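Local coordinates for protein probable zinc protease PqqL (Escherichia coli, PDB 6OFT) that probably acts as a periplasmic zinc-dependent endopeptidase of the M16 family, the present chain being the first half of the protein, at residues 44-47 and 48-51; 188-191 and 192-196; 366-369 and 370-374. All coordinates share one frame; numbering follows the deposited sequence.

Contact 1 (44-47 and 48-51)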
ATOM      1  N   GLN A  44      16.093  -0.727   4.809  1.00 24.93           N
ATOM      2  CA  GLN A  44      17.196  -1.086   5.710  1.00 24.92           C
ATOM      3  C   GLN A  44      18.529  -1.365   5.045  1.00 29.60           C
ATOM      4  O   GLN A  44      19.527  -1.508   5.758  1.00 31.44           O
ATOM      5  CB  GLN A  44      16.798  -2.268   6.593  1.00 25.69           C
ATOM      6  CG  GLN A  44      15.543  -2.018   7.423  1.00 28.68           C
ATOM      7  CD  GLN A  44      15.617  -0.814   8.338  1.00 32.17           C
ATOM      8  OE1 GLN A  44      16.645  -0.517   8.948  1.00 29.18           O
ATOM      9  NE2 GLN A  44      14.507  -0.101   8.457  1.00 22.15           N
ATOM     10  N   GLU A  45      18.567  -1.434   3.702  1.00 25.46           N
ATOM     11  CA  GLU A  45      19.790  -1.700   2.944  1.00 25.68           C
ATOM     12  C   GLU A  45      20.835  -0.602   3.143  1.00 29.84           C
ATOM     13  O   GLU A  45      20.502   0.588   3.130  1.00 28.21           O
ATOM     14  CB  GLU A  45      19.481  -1.803   1.446  1.00 27.03           C
ATOM     15  CG  GLU A  45      18.627  -2.993   1.029  1.00 32.42           C
ATOM     16  CD  GLU A  45      18.135  -2.934  -0.406  1.00 47.57           C
ATOM     17  OE1 GLU A  45      18.221  -1.855  -1.037  1.00 36.76           O
ATOM     18  OE2 GLU A  45      17.669  -3.981  -0.907  1.00 42.39           O
ATOM     19  N   GLU A  46      22.111  -1.007   3.281  1.00 27.47           N
ATOM     20  CA  GLU A  46      23.231  -0.067   3.369  1.00 27.60           C
ATOM     21  C   GLU A  46      23.508   0.447   1.949  1.00 31.91           C
ATOM     22  O   GLU A  46      23.001  -0.138   0.984  1.00 29.71           O
ATOM     23  CB  GLU A  46      24.477  -0.751   3.973  1.00 29.67           C
ATOM     24  CG  GLU A  46      24.350  -1.122   5.448  1.00 38.24           C
ATOM     25  CD  GLU A  46      23.938  -0.028   6.421  1.00 62.80           C
ATOM     26  OE1 GLU A  46      24.339   1.144   6.230  1.00 63.07           O
ATOM     27  OE2 GLU A  46      23.212  -0.354   7.388  1.00 60.57           O
ATOM     28  N   ASP A  47      24.299   1.537   1.808  1.00 31.46           N
ATOM     29  CA  ASP A  47      24.646   2.141   0.507  1.00 32.55           C
ATOM     30  C   ASP A  47      25.254   1.152  -0.512  1.00 36.82           C
ATOM     31  O   ASP A  47      25.102   1.336  -1.718  1.00 36.33           O
ATOM     32  CB  ASP A  47      25.568   3.364   0.702  1.00 35.97           C
ATOM     33  CG  ASP A  47      24.904   4.581   1.346  1.00 50.47           C
ATOM     34  OD1 ASP A  47      23.677   4.523   1.622  1.00 50.46           O
ATOM     35  OD2 ASP A  47      25.610   5.593   1.569  1.00 55.49           O
ATOM     36  N   ASN A  48      25.906   0.092  -0.027  1.00 34.64           N
ATOM     37  CA  ASN A  48      26.513  -0.931  -0.871  1.00 35.05           C
ATOM     38  C   ASN A  48      25.618  -2.189  -1.000  1.00 38.57           C
ATOM     39  O   ASN A  48      26.093  -3.234  -1.448  1.00 39.62           O
ATOM     40  CB  ASN A  48      27.910  -1.282  -0.329  1.00 37.51           C
ATOM     41  CG  ASN A  48      27.898  -2.020   0.992  1.00 57.36           C
ATOM     42  OD1 ASN A  48      27.064  -1.781   1.870  1.00 48.33           O
ATOM     43  ND2 ASN A  48      28.836  -2.936   1.161  1.00 50.62           N
ATOM     44  N   GLU A  49      24.326  -2.081  -0.611  1.00 33.50           N
ATOM     45  CA  GLU A  49      23.363  -3.188  -0.638  1.00 31.26           C
ATOM     46  C   GLU A  49      22.099  -2.894  -1.447  1.00 33.11           C
ATOM     47  O   GLU A  49      21.079  -3.545  -1.216  1.00 32.54           O
ATOM     48  CB  GLU A  49      22.946  -3.565   0.798  1.00 32.05           C
ATOM     49  CG  GLU A  49      24.030  -4.185   1.667  1.00 35.63           C
ATOM     50  CD  GLU A  49      23.591  -4.481   3.090  1.00 43.49           C
ATOM     51  OE1 GLU A  49      22.782  -3.709   3.651  1.00 30.45           O
ATOM     52  OE2 GLU A  49      24.067  -5.487   3.656  1.00 45.22           O
ATOM     53  N   LEU A  50      22.139  -1.938  -2.377  1.00 29.35           N
ATOM     54  CA  LEU A  50      20.950  -1.526  -3.141  1.00 28.68           C
ATOM     55  C   LEU A  50      20.371  -2.638  -4.046  1.00 30.72           C
ATOM     56  O   LEU A  50      20.931  -2.961  -5.097  1.00 28.16           O
ATOM     57  CB  LEU A  50      21.202  -0.222  -3.915  1.00 29.39           C
ATOM     58  CG  LEU A  50      21.802   0.927  -3.072  1.00 34.60           C
ATOM     59  CD1 LEU A  50      22.130   2.124  -3.924  1.00 35.31           C
ATOM     60  CD2 LEU A  50      20.924   1.294  -1.892  1.00 35.42           C
ATOM     61  N   GLY A  51      19.235  -3.190  -3.599  1.00 27.67           N
ATOM     62  CA  GLY A  51      18.515  -4.279  -4.265  1.00 26.89           C
ATOM     63  C   GLY A  51      18.787  -5.652  -3.670  1.00 28.95           C
ATOM     64  O   GLY A  51      18.350  -6.671  -4.217  1.00 27.44           O
TER
HETATM   65  O   HOH W   1      21.162  -3.905   5.841  1.00 25.11           O
HETATM   66  O   HOH W   2      24.571  -0.737  -3.618  1.00 37.19           O
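Glu49 and Glu45 each reach back or forward across a tight turn to hold a backbone N-H, a compact example of carboxylates ordering a loop. The OE1 of Glu49 accepts from the N of Glu46 at 2.8 Å in a nearly straight bond (171°), met on the anti side of the carboxylate. A water adds a second grip, donating to Glu49 OE1 and also to the O of Gln44. The other oxygen, OE2, forms a salt bridge with Arg192, so both ends of this carboxylate are engaged and its rotation is fixed. In the other direction, Glu45 OE1 takes the N-H of Gly51 at 3.1 Å, from above the carboxylate plane by 43°, while its OE2 accepts from the N of Ala53. The extended chain of Glu45 (chi2 170°) carries the carboxylate past the Glu49 carbonyl to this N-H. Gly51 is the N-cap residue of helix 52-59, and the positive end of that helix would probably stabilise the negative charge of Glu45. Glu46 to Glu49 form a type I beta turn, closed by Glu49 N to Glu46 O at 2.8 Å and bridged again by the Glu49 carboxylate. A second water ties the O of Asp47 to the N of Leu50, whose CG lies 3.6 Å from the O of Asp47. Asp47 OD1, on the turn itself, salt-bridges Arg169. The loop thus leads from strand 31-38 into helix 52-59, which carries the predicted zinc ligand His54, and Glu45 and Glu49 pack on Phe189 of helix 183-193.

Contact 2 (188-191 and 192-196)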
ATOM      1  N   GLN A 188      25.067 -12.287   4.472  1.00 27.53           N
ATOM      2  CA  GLN A 188      25.206 -11.332   5.574  1.00 27.91           C
ATOM      3  C   GLN A 188      23.887 -10.572   5.837  1.00 30.79           C
ATOM      4  O   GLN A 188      23.462 -10.489   6.992  1.00 30.81           O
ATOM      5  CB  GLN A 188      26.372 -10.373   5.280  1.00 30.27           C
ATOM      6  CG  GLN A 188      26.744  -9.417   6.410  1.00 51.57           C
ATOM      7  CD  GLN A 188      28.057  -8.680   6.175  1.00 73.56           C
ATOM      8  OE1 GLN A 188      28.692  -8.194   7.119  1.00 68.10           O
ATOM      9  NE2 GLN A 188      28.504  -8.574   4.921  1.00 64.42           N
ATOM     10  N   PHE A 189      23.233 -10.047   4.777  1.00 25.33           N
ATOM     11  CA  PHE A 189      21.949  -9.336   4.908  1.00 24.28           C
ATOM     12  C   PHE A 189      20.897 -10.300   5.463  1.00 27.83           C
ATOM     13  O   PHE A 189      20.200  -9.966   6.415  1.00 28.57           O
ATOM     14  CB  PHE A 189      21.496  -8.775   3.545  1.00 25.27           C
ATOM     15  CG  PHE A 189      20.224  -7.957   3.568  1.00 25.13           C
ATOM     16  CD1 PHE A 189      20.271  -6.570   3.657  1.00 26.13           C
ATOM     17  CD2 PHE A 189      18.976  -8.574   3.467  1.00 25.65           C
ATOM     18  CE1 PHE A 189      19.093  -5.813   3.669  1.00 26.29           C
ATOM     19  CE2 PHE A 189      17.801  -7.817   3.480  1.00 27.31           C
ATOM     20  CZ  PHE A 189      17.866  -6.442   3.575  1.00 25.34           C
ATOM     21  N   TYR A 190      20.812 -11.502   4.875  1.00 23.43           N
ATOM     22  CA  TYR A 190      19.908 -12.574   5.285  1.00 23.22           C
ATOM     23  C   TYR A 190      20.037 -12.912   6.767  1.00 28.95           C
ATOM     24  O   TYR A 190      19.024 -12.946   7.463  1.00 28.10           O
ATOM     25  CB  TYR A 190      20.175 -13.811   4.426  1.00 24.12           C
ATOM     26  CG  TYR A 190      19.382 -15.049   4.784  1.00 24.60           C
ATOM     27  CD1 TYR A 190      18.022 -15.135   4.501  1.00 25.43           C
ATOM     28  CD2 TYR A 190      20.017 -16.184   5.287  1.00 25.13           C
ATOM     29  CE1 TYR A 190      17.305 -16.302   4.752  1.00 26.34           C
ATOM     30  CE2 TYR A 190      19.313 -17.362   5.525  1.00 25.41           C
ATOM     31  CZ  TYR A 190      17.957 -17.418   5.250  1.00 30.45           C
ATOM     32  OH  TYR A 190      17.251 -18.574   5.486  1.00 31.64           O
ATOM     33  N   GLN A 191      21.267 -13.157   7.259  1.00 27.42           N
ATOM     34  CA  GLN A 191      21.474 -13.507   8.669  1.00 27.57           C
ATOM     35  C   GLN A 191      21.260 -12.301   9.613  1.00 30.29           C
ATOM     36  O   GLN A 191      20.858 -12.495  10.757  1.00 30.42           O
ATOM     37  CB  GLN A 191      22.825 -14.204   8.887  1.00 29.86           C
ATOM     38  CG  GLN A 191      22.933 -15.513   8.094  1.00 45.98           C
ATOM     39  CD  GLN A 191      24.111 -16.392   8.441  1.00 64.15           C
ATOM     40  OE1 GLN A 191      23.953 -17.589   8.694  1.00 61.05           O
ATOM     41  NE2 GLN A 191      25.318 -15.840   8.437  1.00 50.81           N
ATOM     42  N   ARG A 192      21.432 -11.072   9.105  1.00 26.30           N
ATOM     43  CA  ARG A 192      21.209  -9.833   9.855  1.00 26.71           C
ATOM     44  C   ARG A 192      19.717  -9.608  10.144  1.00 30.09           C
ATOM     45  O   ARG A 192      19.365  -9.215  11.257  1.00 29.10           O
ATOM     46  CB  ARG A 192      21.766  -8.622   9.062  1.00 26.96           C
ATOM     47  CG  ARG A 192      21.622  -7.256   9.760  1.00 35.26           C
ATOM     48  CD  ARG A 192      22.814  -6.316   9.559  1.00 40.65           C
ATOM     49  NE  ARG A 192      23.131  -6.096   8.148  1.00 48.42           N
ATOM     50  CZ  ARG A 192      24.277  -6.441   7.575  1.00 66.41           C
ATOM     51  NH1 ARG A 192      25.246  -6.996   8.291  1.00 64.45           N
ATOM     52  NH2 ARG A 192      24.468  -6.222   6.284  1.00 51.35           N
ATOM     53  N   TRP A 193      18.850  -9.826   9.131  1.00 25.71           N
ATOM     54  CA  TRP A 193      17.427  -9.513   9.218  1.00 24.07           C
ATOM     55  C   TRP A 193      16.490 -10.707   9.345  1.00 26.69           C
ATOM     56  O   TRP A 193      15.379 -10.533   9.857  1.00 26.98           O
ATOM     57  CB  TRP A 193      17.026  -8.641   8.012  1.00 22.26           C
ATOM     58  CG  TRP A 193      17.827  -7.372   7.922  1.00 23.67           C
ATOM     59  CD1 TRP A 193      18.839  -7.102   7.047  1.00 26.79           C
ATOM     60  CD2 TRP A 193      17.752  -6.246   8.810  1.00 23.77           C
ATOM     61  NE1 TRP A 193      19.369  -5.858   7.303  1.00 26.50           N
ATOM     62  CE2 TRP A 193      18.712  -5.302   8.371  1.00 28.04           C
ATOM     63  CE3 TRP A 193      16.943  -5.925   9.919  1.00 24.59           C
ATOM     64  CZ2 TRP A 193      18.895  -4.065   9.010  1.00 27.54           C
ATOM     65  CZ3 TRP A 193      17.105  -4.687  10.527  1.00 26.10           C
ATOM     66  CH2 TRP A 193      18.070  -3.774  10.073  1.00 27.17           C
ATOM     67  N   TYR A 194      16.894 -11.899   8.855  1.00 22.71           N
ATOM     68  CA  TYR A 194      16.052 -13.109   8.926  1.00 22.04           C
ATOM     69  C   TYR A 194      16.308 -13.886  10.205  1.00 26.94           C
ATOM     70  O   TYR A 194      17.009 -14.910  10.211  1.00 28.47           O
ATOM     71  CB  TYR A 194      16.198 -14.010   7.677  1.00 21.98           C
ATOM     72  CG  TYR A 194      15.561 -13.474   6.414  1.00 21.43           C
ATOM     73  CD1 TYR A 194      15.968 -12.260   5.864  1.00 23.15           C
ATOM     74  CD2 TYR A 194      14.630 -14.232   5.706  1.00 21.86           C
ATOM     75  CE1 TYR A 194      15.407 -11.776   4.681  1.00 24.39           C
ATOM     76  CE2 TYR A 194      14.100 -13.783   4.495  1.00 22.16           C
ATOM     77  CZ  TYR A 194      14.493 -12.555   3.986  1.00 29.10           C
ATOM     78  OH  TYR A 194      13.948 -12.094   2.815  1.00 27.22           O
ATOM     79  N   GLN A 195      15.776 -13.354  11.303  1.00 23.63           N
ATOM     80  CA  GLN A 195      15.841 -13.930  12.650  1.00 23.95           C
ATOM     81  C   GLN A 195      14.416 -13.912  13.214  1.00 26.97           C
ATOM     82  O   GLN A 195      13.647 -13.056  12.764  1.00 24.88           O
ATOM     83  CB  GLN A 195      16.870 -13.201  13.548  1.00 25.50           C
ATOM     84  CG  GLN A 195      18.355 -13.346  13.080  1.00 26.31           C
ATOM     85  CD  GLN A 195      18.841 -14.760  12.769  1.00 35.28           C
ATOM     86  OE1 GLN A 195      18.288 -15.756  13.219  1.00 33.85           O
ATOM     87  NE2 GLN A 195      19.906 -14.891  11.982  1.00 23.62           N
ATOM     88  N   PRO A 196      14.018 -14.881  14.096  1.00 22.41           N
ATOM     89  CA  PRO A 196      12.602 -15.001  14.496  1.00 22.14           C
ATOM     90  C   PRO A 196      11.884 -13.770  15.027  1.00 26.26           C
ATOM     91  O   PRO A 196      10.723 -13.613  14.692  1.00 26.07           O
ATOM     92  CB  PRO A 196      12.623 -16.116  15.552  1.00 23.71           C
ATOM     93  CG  PRO A 196      13.742 -16.961  15.141  1.00 27.92           C
ATOM     94  CD  PRO A 196      14.802 -16.011  14.639  1.00 23.83           C
TER
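Trp193 lies against Phe189 one helical turn earlier, and its side chain can be followed outward. CB and CG both stay 3.8 Å from the O of Phe189, the same carbonyl that accepts the backbone N-H of Trp193. CD1 comes closer still to that oxygen, and from there sits over the centre of the Phe189 ring, 3.6 Å from CE1. NE1 skirts the same ring near CE1 and CD1. The result is an edge-to-face pair, the indole edge toward the phenylalanine face, with planes 52° apart. In Phe189, CG anti to the backbone N (chi1 -177°) carries the ring toward the end of the helix, beside Trp193. Farther out, CZ2 of the indole packs on Gln44.

A second aromatic pair follows in step: Tyr190 CD1 lies over one face of the Tyr194 ring, 3.5 Å from its CG. Both hydroxyls bond to other parts of the chain: Tyr190 OH to the O of Trp120 and the N of Ala124, Tyr194 OH to Tyr98 OH. Arg192 NH1 passes 3.4 Å from the CG of Gln188, while its NH2 is committed to Glu49. Gln195 folds back and NE2 donates to the O of Gln191 at 2.9 Å, nearly straight (168°), on a lone pair in the carbonyl plane. Tyr194 is the first residue past helix 183-193 and the centre of an inverse gamma turn. Phe189 and Tyr194 pack on helix 52-59, which bears the predicted zinc ligands His54 and His58 and the predicted proton acceptor Glu57, the HxxEH motif of M16 peptidases.

Contact 3 (366-369 and 370-374). With PO4 (phosphate ion), chain D.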
ATOM      1  N   LEU A 366     -21.075  -0.744   5.669  1.00 28.95           N
ATOM      2  CA  LEU A 366     -20.433  -1.352   6.829  1.00 27.79           C
ATOM      3  C   LEU A 366     -21.310  -2.389   7.483  1.00 31.53           C
ATOM      4  O   LEU A 366     -20.806  -3.461   7.844  1.00 30.49           O
ATOM      5  CB  LEU A 366     -19.929  -0.300   7.836  1.00 27.14           C
ATOM      6  CG  LEU A 366     -18.728   0.518   7.385  1.00 30.52           C
ATOM      7  CD1 LEU A 366     -18.451   1.637   8.338  1.00 30.62           C
ATOM      8  CD2 LEU A 366     -17.478  -0.359   7.187  1.00 31.59           C
ATOM      9  N   LYS A 367     -22.627  -2.100   7.582  1.00 28.31           N
ATOM     10  CA  LYS A 367     -23.625  -3.012   8.136  1.00 29.32           C
ATOM     11  C   LYS A 367     -23.726  -4.265   7.247  1.00 33.26           C
ATOM     12  O   LYS A 367     -23.737  -5.383   7.770  1.00 32.31           O
ATOM     13  CB  LYS A 367     -24.997  -2.325   8.268  1.00 32.99           C
ATOM     14  CG  LYS A 367     -26.026  -3.158   9.029  1.00 43.87           C
ATOM     15  CD  LYS A 367     -27.430  -2.576   8.925  1.00 52.77           C
ATOM     16  CE  LYS A 367     -28.487  -3.523   9.448  1.00 64.68           C
ATOM     17  NZ  LYS A 367     -28.496  -3.589  10.933  1.00 74.25           N
ATOM     18  N   ASN A 368     -23.769  -4.077   5.912  1.00 30.45           N
ATOM     19  CA  ASN A 368     -23.828  -5.195   4.969  1.00 31.58           C
ATOM     20  C   ASN A 368     -22.509  -6.005   4.995  1.00 33.93           C
ATOM     21  O   ASN A 368     -22.558  -7.222   4.829  1.00 33.21           O
ATOM     22  CB  ASN A 368     -24.172  -4.717   3.552  1.00 36.23           C
ATOM     23  CG  ASN A 368     -24.455  -5.836   2.571  1.00 69.54           C
ATOM     24  OD1 ASN A 368     -23.749  -6.000   1.568  1.00 67.40           O
ATOM     25  ND2 ASN A 368     -25.495  -6.630   2.832  1.00 61.60           N
ATOM     26  N   ALA A 369     -21.356  -5.341   5.270  1.00 29.28           N
ATOM     27  CA  ALA A 369     -20.045  -6.000   5.389  1.00 28.78           C
ATOM     28  C   ALA A 369     -20.030  -6.943   6.597  1.00 32.13           C
ATOM     29  O   ALA A 369     -19.383  -7.978   6.536  1.00 33.43           O
ATOM     30  CB  ALA A 369     -18.922  -4.971   5.501  1.00 28.83           C
ATOM     31  N   VAL A 370     -20.766  -6.615   7.675  1.00 27.77           N
ATOM     32  CA  VAL A 370     -20.871  -7.497   8.843  1.00 27.28           C
ATOM     33  C   VAL A 370     -21.673  -8.742   8.433  1.00 33.78           C
ATOM     34  O   VAL A 370     -21.242  -9.860   8.697  1.00 33.97           O
ATOM     35  CB  VAL A 370     -21.486  -6.807  10.096  1.00 30.47           C
ATOM     36  CG1 VAL A 370     -21.517  -7.759  11.294  1.00 30.60           C
ATOM     37  CG2 VAL A 370     -20.734  -5.530  10.456  1.00 29.33           C
ATOM     38  N   ASP A 371     -22.822  -8.538   7.770  1.00 32.05           N
ATOM     39  CA  ASP A 371     -23.718  -9.605   7.322  1.00 32.68           C
ATOM     40  C   ASP A 371     -23.064 -10.560   6.327  1.00 34.85           C
ATOM     41  O   ASP A 371     -23.316 -11.765   6.381  1.00 33.95           O
ATOM     42  CB  ASP A 371     -24.999  -9.010   6.717  1.00 35.58           C
ATOM     43  CG  ASP A 371     -25.855  -8.195   7.678  1.00 54.02           C
ATOM     44  OD1 ASP A 371     -25.704  -8.374   8.917  1.00 55.60           O
ATOM     45  OD2 ASP A 371     -26.688  -7.387   7.193  1.00 61.16           O
ATOM     46  N   GLN A 372     -22.229 -10.021   5.427  1.00 30.87           N
ATOM     47  CA  GLN A 372     -21.549 -10.790   4.384  1.00 30.59           C
ATOM     48  C   GLN A 372     -20.071 -11.109   4.685  1.00 31.53           C
ATOM     49  O   GLN A 372     -19.345 -11.481   3.759  1.00 30.66           O
ATOM     50  CB  GLN A 372     -21.674 -10.059   3.029  1.00 32.31           C
ATOM     51  CG  GLN A 372     -23.122  -9.743   2.603  1.00 47.68           C
ATOM     52  CD  GLN A 372     -23.235  -9.098   1.235  1.00 74.63           C
ATOM     53  OE1 GLN A 372     -24.247  -9.257   0.540  1.00 76.96           O
ATOM     54  NE2 GLN A 372     -22.220  -8.344   0.810  1.00 61.96           N
ATOM     55  N   GLN A 373     -19.623 -10.999   5.956  1.00 26.86           N
ATOM     56  CA  GLN A 373     -18.205 -11.224   6.302  1.00 25.90           C
ATOM     57  C   GLN A 373     -17.679 -12.625   5.992  1.00 28.72           C
ATOM     58  O   GLN A 373     -16.503 -12.753   5.650  1.00 27.51           O
ATOM     59  CB  GLN A 373     -17.856 -10.827   7.744  1.00 27.19           C
ATOM     60  CG  GLN A 373     -18.380 -11.719   8.868  1.00 34.19           C
ATOM     61  CD  GLN A 373     -17.714 -11.268  10.149  1.00 45.67           C
ATOM     62  OE1 GLN A 373     -18.059 -10.238  10.701  1.00 30.50           O
ATOM     63  NE2 GLN A 373     -16.694 -11.989  10.624  1.00 41.83           N
ATOM     64  N   ALA A 374     -18.531 -13.655   6.052  1.00 25.80           N
ATOM     65  CA  ALA A 374     -18.097 -15.022   5.737  1.00 25.48           C
ATOM     66  C   ALA A 374     -17.680 -15.190   4.259  1.00 28.19           C
ATOM     67  O   ALA A 374     -16.901 -16.088   3.945  1.00 27.69           O
ATOM     68  CB  ALA A 374     -19.192 -16.020   6.103  1.00 26.50           C
TER
HETATM   69  P   PO4 D1002     -15.152 -15.480   8.968  1.00 41.27           P
HETATM   70  O1  PO4 D1002     -14.294 -14.642   8.001  1.00 38.42           O
HETATM   71  O2  PO4 D1002     -16.320 -14.548   9.543  1.00 42.84           O
HETATM   72  O3  PO4 D1002     -15.800 -16.748   8.235  1.00 40.19           O
HETATM   73  O4  PO4 D1002     -14.211 -15.960  10.168  1.00 41.59           O
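Gln372 N donates to the O of Asn368 at 2.9 Å, closing the last i to i+4 bond of this helix end. Just beyond, Gln373 NE2 gives a nearly straight bond (164°) to O2 of a phosphate ion 2.8 Å away. The ion, probably from the crystallisation liquor, is also bound by His25 and Arg376. In Gln373, CG sits between the backbone N and the carbonyl carbon (chi1 72°), and the chain then runs extended to the ion.

The amide of Gln372 turns back beside that of Asn368, their planes 58° apart; NE2 lies 2.9 Å from Asn368 OD1, but the angle is too poor for a hydrogen bond. Asn368 thus offers its neighbour contact rather than a bond: with an alanine here the backbone bond remains, but the Gln372 amide is likely to lose its neighbour and be freer to turn. Val370 CG2 rests 3.3 Å from the O of Leu366.

Gln372 is the first residue to leave the helical path, and a 3-10 segment begins at Gln373. Helix 352-371 thus ends at the surface, where Leu366 and Val370, followed by Gln373, pack on helix 398-408.

Contacts 1 and 2 adjoin, with centres about 14 Å apart, although they belong to different M16 sequence families; contact 3 lies more than 40 Å from either, centre to centre. The first two are partly buried and both abut helix 52-59: contact 1 leads into it, contact 2 packs on it. They meet through the Glu49-Arg192 salt bridge and the packing of Gln44 on Trp193. Their chemistry differs accordingly, carboxylates and waters ordering a loop in contact 1, aromatic rings filling a helix face in contact 2. Contact 3, at the surface and away from the predicted zinc site, is built of backbone bonds and amide side chains, with a phosphate, probably from crystallisation, at its end. Contacts 2 and 3 both mark the C-terminal end of a helix.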